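Local coordinates for CRISPR-associated protein Cse2 (Thermus thermophilus, PDB 2ZCA), which belongs to the CasB/Cse2 family and probably takes part in type I-E CRISPR defence against viruses, plasmids and other mobile genetic elements, at residues G79-L82 with A83-L86; D53-Q56 with E57-E60; L132-L135 with L136-F139. All coordinates share one frame; numbering follows the deposited sequence.

Contact 1 (G79-L82 with A83-L86)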
ATOM      1  N   GLY A  79      -6.395   1.481 -11.690  1.00 16.82           N
ATOM      2  CA  GLY A  79      -5.598   1.364 -12.898  1.00 17.47           C
ATOM      3  C   GLY A  79      -4.225   2.008 -12.830  1.00 17.76           C
ATOM      4  O   GLY A  79      -3.302   1.582 -13.530  1.00 19.22           O
ATOM      5  N   ARG A  80      -4.079   3.040 -12.004  1.00 14.88           N
ATOM      6  CA  ARG A  80      -2.792   3.707 -11.870  1.00 12.20           C
ATOM      7  C   ARG A  80      -2.009   3.027 -10.757  1.00 13.07           C
ATOM      8  O   ARG A  80      -2.039   3.463  -9.607  1.00 12.35           O
ATOM      9  CB  ARG A  80      -2.977   5.193 -11.549  1.00 13.29           C
ATOM     10  CG  ARG A  80      -1.664   5.970 -11.539  1.00 14.40           C
ATOM     11  CD  ARG A  80      -1.885   7.463 -11.705  1.00 16.86           C
ATOM     12  NE  ARG A  80      -0.630   8.178 -11.920  1.00 15.66           N
ATOM     13  CZ  ARG A  80       0.095   8.744 -10.961  1.00 16.67           C
ATOM     14  NH1 ARG A  80      -0.307   8.687  -9.698  1.00 17.50           N
ATOM     15  NH2 ARG A  80       1.221   9.376 -11.268  1.00 13.96           N
ATOM     16  N   THR A  81      -1.310   1.951 -11.106  1.00 12.26           N
ATOM     17  CA  THR A  81      -0.536   1.199 -10.121  1.00 11.84           C
ATOM     18  C   THR A  81       0.683   1.976  -9.667  1.00 11.22           C
ATOM     19  O   THR A  81       1.132   2.901 -10.350  1.00 10.94           O
ATOM     20  CB  THR A  81      -0.056  -0.145 -10.694  1.00 13.22           C
ATOM     21  OG1 THR A  81       0.885   0.098 -11.746  1.00 11.91           O
ATOM     22  CG2 THR A  81      -1.227  -0.940 -11.240  1.00 14.70           C
ATOM     23  N   LEU A  82       1.223   1.598  -8.513  1.00 10.23           N
ATOM     24  CA  LEU A  82       2.400   2.266  -7.989  1.00 10.22           C
ATOM     25  C   LEU A  82       3.535   2.199  -9.007  1.00 10.69           C
ATOM     26  O   LEU A  82       4.265   3.170  -9.189  1.00  9.16           O
ATOM     27  CB  LEU A  82       2.846   1.621  -6.669  1.00  9.39           C
ATOM     28  CG  LEU A  82       4.113   2.212  -6.035  1.00  9.80           C
ATOM     29  CD1 LEU A  82       3.980   3.726  -5.898  1.00 10.54           C
ATOM     30  CD2 LEU A  82       4.339   1.581  -4.670  1.00 11.75           C
ATOM     31  N   ALA A  83       3.676   1.057  -9.680  1.00 10.38           N
ATOM     32  CA  ALA A  83       4.738   0.904 -10.673  1.00  8.91           C
ATOM     33  C   ALA A  83       4.584   1.917 -11.801  1.00 10.66           C
ATOM     34  O   ALA A  83       5.567   2.506 -12.247  1.00  9.07           O
ATOM     35  CB  ALA A  83       4.739  -0.516 -11.243  1.00  9.88           C
ATOM     36  N   ARG A  84       3.354   2.108 -12.270  1.00 10.24           N
ATOM     37  CA  ARG A  84       3.104   3.069 -13.336  1.00 12.79           C
ATOM     38  C   ARG A  84       3.349   4.489 -12.825  1.00 11.87           C
ATOM     39  O   ARG A  84       3.926   5.320 -13.525  1.00 11.72           O
ATOM     40  CB  ARG A  84       1.672   2.915 -13.861  1.00 14.82           C
ATOM     41  CG  ARG A  84       1.486   1.637 -14.682  1.00 20.41           C
ATOM     42  CD  ARG A  84       0.025   1.263 -14.912  1.00 24.70           C
ATOM     43  NE  ARG A  84      -0.082   0.036 -15.702  1.00 26.94           N
ATOM     44  CZ  ARG A  84      -1.205  -0.658 -15.874  1.00 29.99           C
ATOM     45  NH1 ARG A  84      -2.337  -0.254 -15.310  1.00 31.22           N
ATOM     46  NH2 ARG A  84      -1.194  -1.762 -16.611  1.00 30.51           N
ATOM     47  N   ALA A  85       2.926   4.760 -11.594  1.00 10.47           N
ATOM     48  CA  ALA A  85       3.122   6.080 -11.005  1.00 11.23           C
ATOM     49  C   ALA A  85       4.609   6.381 -10.843  1.00 11.74           C
ATOM     50  O   ALA A  85       5.033   7.533 -10.975  1.00 10.62           O
ATOM     51  CB  ALA A  85       2.421   6.162  -9.650  1.00 11.71           C
ATOM     52  N   LEU A  86       5.401   5.352 -10.545  1.00  9.91           N
ATOM     53  CA  LEU A  86       6.838   5.534 -10.387  1.00  9.88           C
ATOM     54  C   LEU A  86       7.485   5.830 -11.735  1.00 10.69           C
ATOM     55  O   LEU A  86       8.399   6.650 -11.822  1.00 10.55           O
ATOM     56  CB  LEU A  86       7.477   4.294  -9.748  1.00  9.84           C
ATOM     57  CG  LEU A  86       7.280   4.179  -8.228  1.00 10.89           C
ATOM     58  CD1 LEU A  86       7.677   2.790  -7.735  1.00  9.87           C
ATOM     59  CD2 LEU A  86       8.110   5.255  -7.531  1.00  9.88           C
TER
HETATM   60  O   HOH W   1       4.130  10.148 -10.182  1.00 12.46           O
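Ala83 opens the second segment with its methyl group 3.9 Å (CB) from Thr81 OG1, on the side where Phe100 of helix 96-104 and Glu152 also pack. Arg84 comes next and meets the preceding loop twice. Its backbone N donates to Thr81 OG1 (3.2 Å, 160°), which makes Thr81 the N-cap of helix 82-90; with chi1 at 66°, between the backbone N and the carbonyl carbon, the hydroxyl bends back over the first turn, where Glu152 of helix 144-155 also bonds it. The extended Arg84 chain then passes obliquely across Thr81, and NH1 bonds Gly79 O at 2.7 Å, in both the guanidinium and the carbonyl planes. Gly79 itself has phi of 94°, a backbone shape suited to glycine, and Arg80 centres an inverse gamma turn. Ala85 gives the first regular helical bond, N to Thr81 O (2.9 Å), while its CB lies beneath one face of the Arg80 guanidinium, 3.7 Å from CZ, offset toward the rim. That guanidinium is held by Gly125 O, Glu123 O and Glu88, and a water that donates to Ala85 O also accepts, weakly, from Arg80 NH2. Leu86 bonds Leu82 O through its N and brings CD1 to 4.0 Å from Leu82 CG.

Contact 2 (D53-Q56 with E57-E60)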
ATOM      1  N   ASP A  53      -9.663 -15.017   7.740  1.00 23.96           N
ATOM      2  CA  ASP A  53      -8.594 -15.736   8.421  1.00 23.86           C
ATOM      3  C   ASP A  53      -7.268 -15.303   7.808  1.00 23.36           C
ATOM      4  O   ASP A  53      -6.990 -15.596   6.644  1.00 24.17           O
ATOM      5  CB  ASP A  53      -8.789 -17.245   8.265  1.00 25.30           C
ATOM      6  CG  ASP A  53     -10.144 -17.713   8.776  1.00 29.16           C
ATOM      7  OD1 ASP A  53     -10.532 -17.308   9.893  1.00 29.37           O
ATOM      8  OD2 ASP A  53     -10.818 -18.491   8.066  1.00 29.85           O
ATOM      9  N   TRP A  54      -6.453 -14.607   8.595  1.00 19.83           N
ATOM     10  CA  TRP A  54      -5.175 -14.100   8.105  1.00 19.19           C
ATOM     11  C   TRP A  54      -3.954 -14.495   8.916  1.00 17.50           C
ATOM     12  O   TRP A  54      -4.049 -14.817  10.099  1.00 18.95           O
ATOM     13  CB  TRP A  54      -5.205 -12.571   8.055  1.00 18.43           C
ATOM     14  CG  TRP A  54      -6.371 -11.994   7.340  1.00 17.73           C
ATOM     15  CD1 TRP A  54      -7.531 -11.532   7.895  1.00 17.14           C
ATOM     16  CD2 TRP A  54      -6.493 -11.802   5.930  1.00 17.88           C
ATOM     17  NE1 TRP A  54      -8.368 -11.059   6.913  1.00 18.38           N
ATOM     18  CE2 TRP A  54      -7.755 -11.214   5.696  1.00 16.78           C
ATOM     19  CE3 TRP A  54      -5.657 -12.071   4.837  1.00 18.14           C
ATOM     20  CZ2 TRP A  54      -8.203 -10.887   4.415  1.00 17.77           C
ATOM     21  CZ3 TRP A  54      -6.103 -11.746   3.563  1.00 18.79           C
ATOM     22  CH2 TRP A  54      -7.363 -11.161   3.364  1.00 16.86           C
ATOM     23  N   ARG A  55      -2.801 -14.460   8.257  1.00 17.09           N
ATOM     24  CA  ARG A  55      -1.530 -14.737   8.910  1.00 18.08           C
ATOM     25  C   ARG A  55      -1.038 -13.350   9.318  1.00 15.51           C
ATOM     26  O   ARG A  55      -1.482 -12.346   8.756  1.00 13.47           O
ATOM     27  CB  ARG A  55      -0.540 -15.368   7.934  1.00 22.42           C
ATOM     28  CG  ARG A  55      -0.934 -16.747   7.424  1.00 29.39           C
ATOM     29  CD  ARG A  55       0.085 -17.245   6.412  1.00 33.59           C
ATOM     30  NE  ARG A  55       0.247 -16.289   5.321  1.00 39.87           N
ATOM     31  CZ  ARG A  55       1.123 -16.416   4.330  1.00 42.82           C
ATOM     32  NH1 ARG A  55       1.931 -17.468   4.287  1.00 45.01           N
ATOM     33  NH2 ARG A  55       1.193 -15.487   3.383  1.00 43.61           N
ATOM     34  N   GLN A  56      -0.132 -13.284  10.285  1.00 14.07           N
ATOM     35  CA  GLN A  56       0.376 -11.994  10.748  1.00 12.62           C
ATOM     36  C   GLN A  56       0.895 -11.103   9.615  1.00 13.09           C
ATOM     37  O   GLN A  56       0.569  -9.918   9.563  1.00 10.23           O
ATOM     38  CB  GLN A  56       1.477 -12.207  11.796  1.00 13.50           C
ATOM     39  CG  GLN A  56       2.046 -10.923  12.407  1.00 14.88           C
ATOM     40  CD  GLN A  56       0.977 -10.015  13.003  1.00 16.15           C
ATOM     41  OE1 GLN A  56      -0.077 -10.477  13.445  1.00 18.95           O
ATOM     42  NE2 GLN A  56       1.256  -8.715  13.032  1.00 16.27           N
ATOM     43  N   GLU A  57       1.695 -11.667   8.710  1.00 13.69           N
ATOM     44  CA  GLU A  57       2.241 -10.883   7.598  1.00 15.64           C
ATOM     45  C   GLU A  57       1.127 -10.264   6.757  1.00 14.20           C
ATOM     46  O   GLU A  57       1.280  -9.168   6.214  1.00 12.41           O
ATOM     47  CB  GLU A  57       3.131 -11.751   6.692  1.00 17.54           C
ATOM     48  CG  GLU A  57       2.370 -12.756   5.829  1.00 24.36           C
ATOM     49  CD  GLU A  57       3.249 -13.424   4.779  1.00 29.75           C
ATOM     50  OE1 GLU A  57       4.222 -14.109   5.163  1.00 33.17           O
ATOM     51  OE2 GLU A  57       2.966 -13.264   3.570  1.00 31.48           O
ATOM     52  N   GLU A  58       0.010 -10.975   6.639  1.00 13.65           N
ATOM     53  CA  GLU A  58      -1.116 -10.477   5.859  1.00 13.09           C
ATOM     54  C   GLU A  58      -1.841  -9.357   6.604  1.00 12.36           C
ATOM     55  O   GLU A  58      -2.327  -8.412   5.988  1.00 10.06           O
ATOM     56  CB  GLU A  58      -2.079 -11.621   5.538  1.00 15.16           C
ATOM     57  CG  GLU A  58      -1.433 -12.732   4.721  1.00 16.90           C
ATOM     58  CD  GLU A  58      -2.388 -13.867   4.415  1.00 20.83           C
ATOM     59  OE1 GLU A  58      -2.943 -14.454   5.367  1.00 16.57           O
ATOM     60  OE2 GLU A  58      -2.580 -14.176   3.219  1.00 22.47           O
ATOM     61  N   ARG A  59      -1.929  -9.466   7.928  1.00 11.42           N
ATOM     62  CA  ARG A  59      -2.570  -8.407   8.701  1.00 10.26           C
ATOM     63  C   ARG A  59      -1.726  -7.142   8.533  1.00  9.45           C
ATOM     64  O   ARG A  59      -2.250  -6.053   8.302  1.00  9.00           O
ATOM     65  CB  ARG A  59      -2.646  -8.772  10.190  1.00 12.58           C
ATOM     66  CG  ARG A  59      -3.660  -9.859  10.527  1.00 13.66           C
ATOM     67  CD  ARG A  59      -3.856  -9.979  12.040  1.00 17.54           C
ATOM     68  NE  ARG A  59      -2.807 -10.771  12.671  1.00 20.90           N
ATOM     69  CZ  ARG A  59      -2.821 -12.098  12.757  1.00 20.90           C
ATOM     70  NH1 ARG A  59      -3.837 -12.787  12.258  1.00 24.15           N
ATOM     71  NH2 ARG A  59      -1.815 -12.737  13.332  1.00 21.42           N
ATOM     72  N   GLU A  60      -0.411  -7.303   8.640  1.00  9.22           N
ATOM     73  CA  GLU A  60       0.502  -6.172   8.507  1.00 10.77           C
ATOM     74  C   GLU A  60       0.353  -5.502   7.140  1.00 10.68           C
ATOM     75  O   GLU A  60       0.461  -4.280   7.027  1.00 11.01           O
ATOM     76  CB  GLU A  60       1.940  -6.640   8.741  1.00 11.62           C
ATOM     77  CG  GLU A  60       2.109  -7.318  10.099  1.00 14.81           C
ATOM     78  CD  GLU A  60       3.513  -7.832  10.350  1.00 18.12           C
ATOM     79  OE1 GLU A  60       4.184  -8.235   9.379  1.00 18.54           O
ATOM     80  OE2 GLU A  60       3.937  -7.855  11.525  1.00 17.37           O
TER
HETATM   81  O   HOH W   2      -4.897 -16.458   4.763  1.00 39.81           O
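Arg55 and Glu57 form the closest charged pair, with Arg55 NH2 2.8 Å from Glu57 OE2. The two side chains run side by side in the same direction, and the carboxylate sits over one face of the guanidinium, its plane turned 38° from it, in place of a flat end-on pairing. Arg55 also has a longer link to Glu58, whose OE1 stands 3.7 Å from Arg55 NE, so the three residues make a salt-bridge network. Glu58 OE1 has a firmer partner in the backbone: Arg55 N donates to its anti lone pair at 2.9 Å (160°). A water bound to Asp53 O donates to the same oxygen. Both the N-H and the positive charge nearby would be expected to favour the ionised carboxylate.

Further round the turn, Arg59 grips Gln56 side-on, NE and NH2 both donating to the single atom Gln56 OE1 at 2.9 Å. NH2 lies on a lone pair in the amide plane, whereas NE approaches from above that plane. A bend in the Gln56 chain at chi2 brings the amide back over the helix start; its NE2 gives a nearly straight bond to Glu60 OE2 (3.2 Å), met from above the carboxylate plane.

Packing is centred on Trp54. Glu58 OE1 reaches the ring edge, 3.7 Å from Trp54 CE3, with ring and carboxylate planes 74° apart, and Trp54 CB rests 4.0 Å from Arg59 CG. Leu49 and the edge-to-face ring of His62 extend this patch.

Arg55 occupies the N-cap position of helix 56-71, and the bond that Arg55 N gives to the Glu58 carboxylate is one half of a capping box, the half in which the side chain three residues on accepts from the N-cap backbone; here the N-cap side chain is paired with acids of the first turn.

Contact 3 (L132-L135 with L136-F139)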
ATOM      1  N   LEU A 132      -2.750  -3.660  -2.295  1.00  7.96           N
ATOM      2  CA  LEU A 132      -2.897  -4.661  -1.242  1.00  9.30           C
ATOM      3  C   LEU A 132      -2.815  -6.077  -1.813  1.00  9.60           C
ATOM      4  O   LEU A 132      -2.139  -6.935  -1.252  1.00  7.32           O
ATOM      5  CB  LEU A 132      -4.221  -4.489  -0.491  1.00  9.34           C
ATOM      6  CG  LEU A 132      -4.482  -5.559   0.577  1.00 11.48           C
ATOM      7  CD1 LEU A 132      -3.355  -5.544   1.607  1.00 11.64           C
ATOM      8  CD2 LEU A 132      -5.827  -5.314   1.244  1.00  9.94           C
ATOM      9  N   ASP A 133      -3.504  -6.329  -2.921  1.00 10.15           N
ATOM     10  CA  ASP A 133      -3.456  -7.662  -3.511  1.00 11.07           C
ATOM     11  C   ASP A 133      -2.018  -8.051  -3.818  1.00 12.12           C
ATOM     12  O   ASP A 133      -1.631  -9.213  -3.661  1.00 13.63           O
ATOM     13  CB  ASP A 133      -4.292  -7.733  -4.795  1.00 12.52           C
ATOM     14  CG  ASP A 133      -5.783  -7.714  -4.522  1.00 13.41           C
ATOM     15  OD1 ASP A 133      -6.216  -8.360  -3.547  1.00 13.94           O
ATOM     16  OD2 ASP A 133      -6.523  -7.069  -5.291  1.00 17.24           O
ATOM     17  N   ASP A 134      -1.227  -7.077  -4.259  1.00  9.89           N
ATOM     18  CA  ASP A 134       0.167  -7.337  -4.586  1.00  9.79           C
ATOM     19  C   ASP A 134       1.025  -7.550  -3.339  1.00  9.67           C
ATOM     20  O   ASP A 134       1.833  -8.473  -3.288  1.00 10.73           O
ATOM     21  CB  ASP A 134       0.744  -6.193  -5.426  1.00  9.90           C
ATOM     22  CG  ASP A 134       0.164  -6.147  -6.826  1.00  9.85           C
ATOM     23  OD1 ASP A 134      -0.404  -7.172  -7.263  1.00 12.06           O
ATOM     24  OD2 ASP A 134       0.291  -5.094  -7.491  1.00 11.39           O
ATOM     25  N   LEU A 135       0.843  -6.704  -2.331  1.00  9.67           N
ATOM     26  CA  LEU A 135       1.622  -6.832  -1.103  1.00 10.44           C
ATOM     27  C   LEU A 135       1.339  -8.178  -0.427  1.00 11.55           C
ATOM     28  O   LEU A 135       2.234  -8.809   0.136  1.00 10.31           O
ATOM     29  CB  LEU A 135       1.291  -5.671  -0.155  1.00 10.73           C
ATOM     30  CG  LEU A 135       2.131  -5.543   1.121  1.00 11.97           C
ATOM     31  CD1 LEU A 135       3.616  -5.476   0.772  1.00 15.35           C
ATOM     32  CD2 LEU A 135       1.701  -4.295   1.880  1.00 13.45           C
ATOM     33  N   LEU A 136       0.091  -8.621  -0.492  1.00 11.81           N
ATOM     34  CA  LEU A 136      -0.286  -9.896   0.104  1.00 13.40           C
ATOM     35  C   LEU A 136       0.448 -11.075  -0.535  1.00 14.27           C
ATOM     36  O   LEU A 136       0.674 -12.098   0.109  1.00 16.17           O
ATOM     37  CB  LEU A 136      -1.795 -10.109  -0.025  1.00 12.20           C
ATOM     38  CG  LEU A 136      -2.674  -9.295   0.925  1.00 11.92           C
ATOM     39  CD1 LEU A 136      -4.139  -9.385   0.502  1.00 12.47           C
ATOM     40  CD2 LEU A 136      -2.493  -9.825   2.341  1.00 11.75           C
ATOM     41  N   ARG A 137       0.836 -10.925  -1.798  1.00 14.18           N
ATOM     42  CA  ARG A 137       1.520 -11.997  -2.519  1.00 13.53           C
ATOM     43  C   ARG A 137       2.994 -11.680  -2.764  1.00 13.66           C
ATOM     44  O   ARG A 137       3.670 -12.366  -3.527  1.00 11.65           O
ATOM     45  CB  ARG A 137       0.823 -12.227  -3.861  1.00 13.10           C
ATOM     46  CG  ARG A 137      -0.659 -12.576  -3.741  1.00 14.44           C
ATOM     47  CD  ARG A 137      -1.328 -12.565  -5.107  1.00 13.97           C
ATOM     48  NE  ARG A 137      -1.390 -11.221  -5.683  1.00 12.84           N
ATOM     49  CZ  ARG A 137      -1.685 -10.968  -6.955  1.00 16.33           C
ATOM     50  NH1 ARG A 137      -1.941 -11.970  -7.787  1.00 14.54           N
ATOM     51  NH2 ARG A 137      -1.719  -9.715  -7.400  1.00 13.35           N
ATOM     52  N   TRP A 138       3.493 -10.656  -2.088  1.00 13.03           N
ATOM     53  CA  TRP A 138       4.870 -10.213  -2.273  1.00 14.12           C
ATOM     54  C   TRP A 138       5.948 -11.249  -1.979  1.00 13.99           C
ATOM     55  O   TRP A 138       7.006 -11.243  -2.610  1.00 15.12           O
ATOM     56  CB  TRP A 138       5.115  -8.964  -1.422  1.00 14.18           C
ATOM     57  CG  TRP A 138       6.365  -8.216  -1.783  1.00 16.38           C
ATOM     58  CD1 TRP A 138       7.598  -8.343  -1.208  1.00 15.72           C
ATOM     59  CD2 TRP A 138       6.497  -7.222  -2.804  1.00 15.28           C
ATOM     60  NE1 TRP A 138       8.491  -7.483  -1.809  1.00 17.29           N
ATOM     61  CE2 TRP A 138       7.840  -6.785  -2.792  1.00 15.97           C
ATOM     62  CE3 TRP A 138       5.609  -6.657  -3.730  1.00 17.21           C
ATOM     63  CZ2 TRP A 138       8.318  -5.807  -3.671  1.00 15.99           C
ATOM     64  CZ3 TRP A 138       6.088  -5.681  -4.607  1.00 15.48           C
ATOM     65  CH2 TRP A 138       7.431  -5.269  -4.567  1.00 14.59           C
ATOM     66  N   PHE A 139       5.681 -12.148  -1.040  1.00 13.81           N
ATOM     67  CA  PHE A 139       6.679 -13.135  -0.664  1.00 15.37           C
ATOM     68  C   PHE A 139       6.599 -14.486  -1.350  1.00 16.39           C
ATOM     69  O   PHE A 139       7.152 -15.477  -0.869  1.00 16.30           O
ATOM     70  CB  PHE A 139       6.664 -13.274   0.849  1.00 16.77           C
ATOM     71  CG  PHE A 139       6.850 -11.964   1.548  1.00 19.81           C
ATOM     72  CD1 PHE A 139       8.051 -11.271   1.428  1.00 21.11           C
ATOM     73  CD2 PHE A 139       5.803 -11.379   2.252  1.00 21.05           C
ATOM     74  CE1 PHE A 139       8.205 -10.007   1.995  1.00 22.55           C
ATOM     75  CE2 PHE A 139       5.945 -10.117   2.822  1.00 23.11           C
ATOM     76  CZ  PHE A 139       7.149  -9.430   2.691  1.00 22.57           C
TER
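Arg137, in the loop just past helix 128-136, folds its side chain back over the last turn and bonds Asp133 O through NE at 2.9 Å (153°). The donor comes from well above the carbonyl plane, and the oxygen in turn is tilted somewhat from the guanidinium plane. A bend at chi3 (-67°) swings the guanidinium across the helix end, where Arg137 NH2 makes a salt bridge to Asp134 OD1, also 2.9 Å. As a hydrogen bond this second link is weak, its angle being 126°, although the carboxylate and guanidinium planes are nearly parallel. Positive charge placed beside the carbonyls of a helix end should be electrostatically favourable, since the helix dipole is negative there. The other oxygen of Asp134 is held from helix 144-155, by Arg148 and by the indole N-H of Trp149.

The backbone changes its bonding over the same residues. Leu136 N still makes the regular helical bond to Leu132 O, but Arg137 N turns to Asp134 O at 3.0 Å and Trp138 N to Leu135 O at 3.2 Å, both bonds spanning three residues and striking their carbonyls from above the plane. Such tightening accompanies the run-out of the helix into the loop.

On the apolar side, Leu136 CD1 touches Leu132 CG at 3.8 Å, while Trp138 CB stays more distant from Leu135 CD1, at 4.4 Å. Leu132 packs against Phe7 of helix 3-15 and Val65 of helix 56-71; Leu135 and Trp138 both lean on Ile111 of helix 111-121, and the Trp138 ring meets Trp149 of helix 144-155 edge-to-face.

In the fold
Two helix starts and one helix end are compared here, strung in series along an all-helical chain. Contact 2 and contact 3 touch, their centres about 11 Å apart: Glu58 CB lies 3.7 Å from Leu136 CD2, and Glu57 OE2 is equally far from Phe139 CD2, so the beginning of helix 56-71 packs against the end of helix 128-136. Contact 1 lies across the centre of the chain from contact 2, about 24 Å away between centres. It comes closer to contact 3, with nearest atoms about 6 Å apart but no touch; helix 144-155 bridges these two, since Trp149 meets Leu82 on one hand and Asp134 and Trp138 on the other.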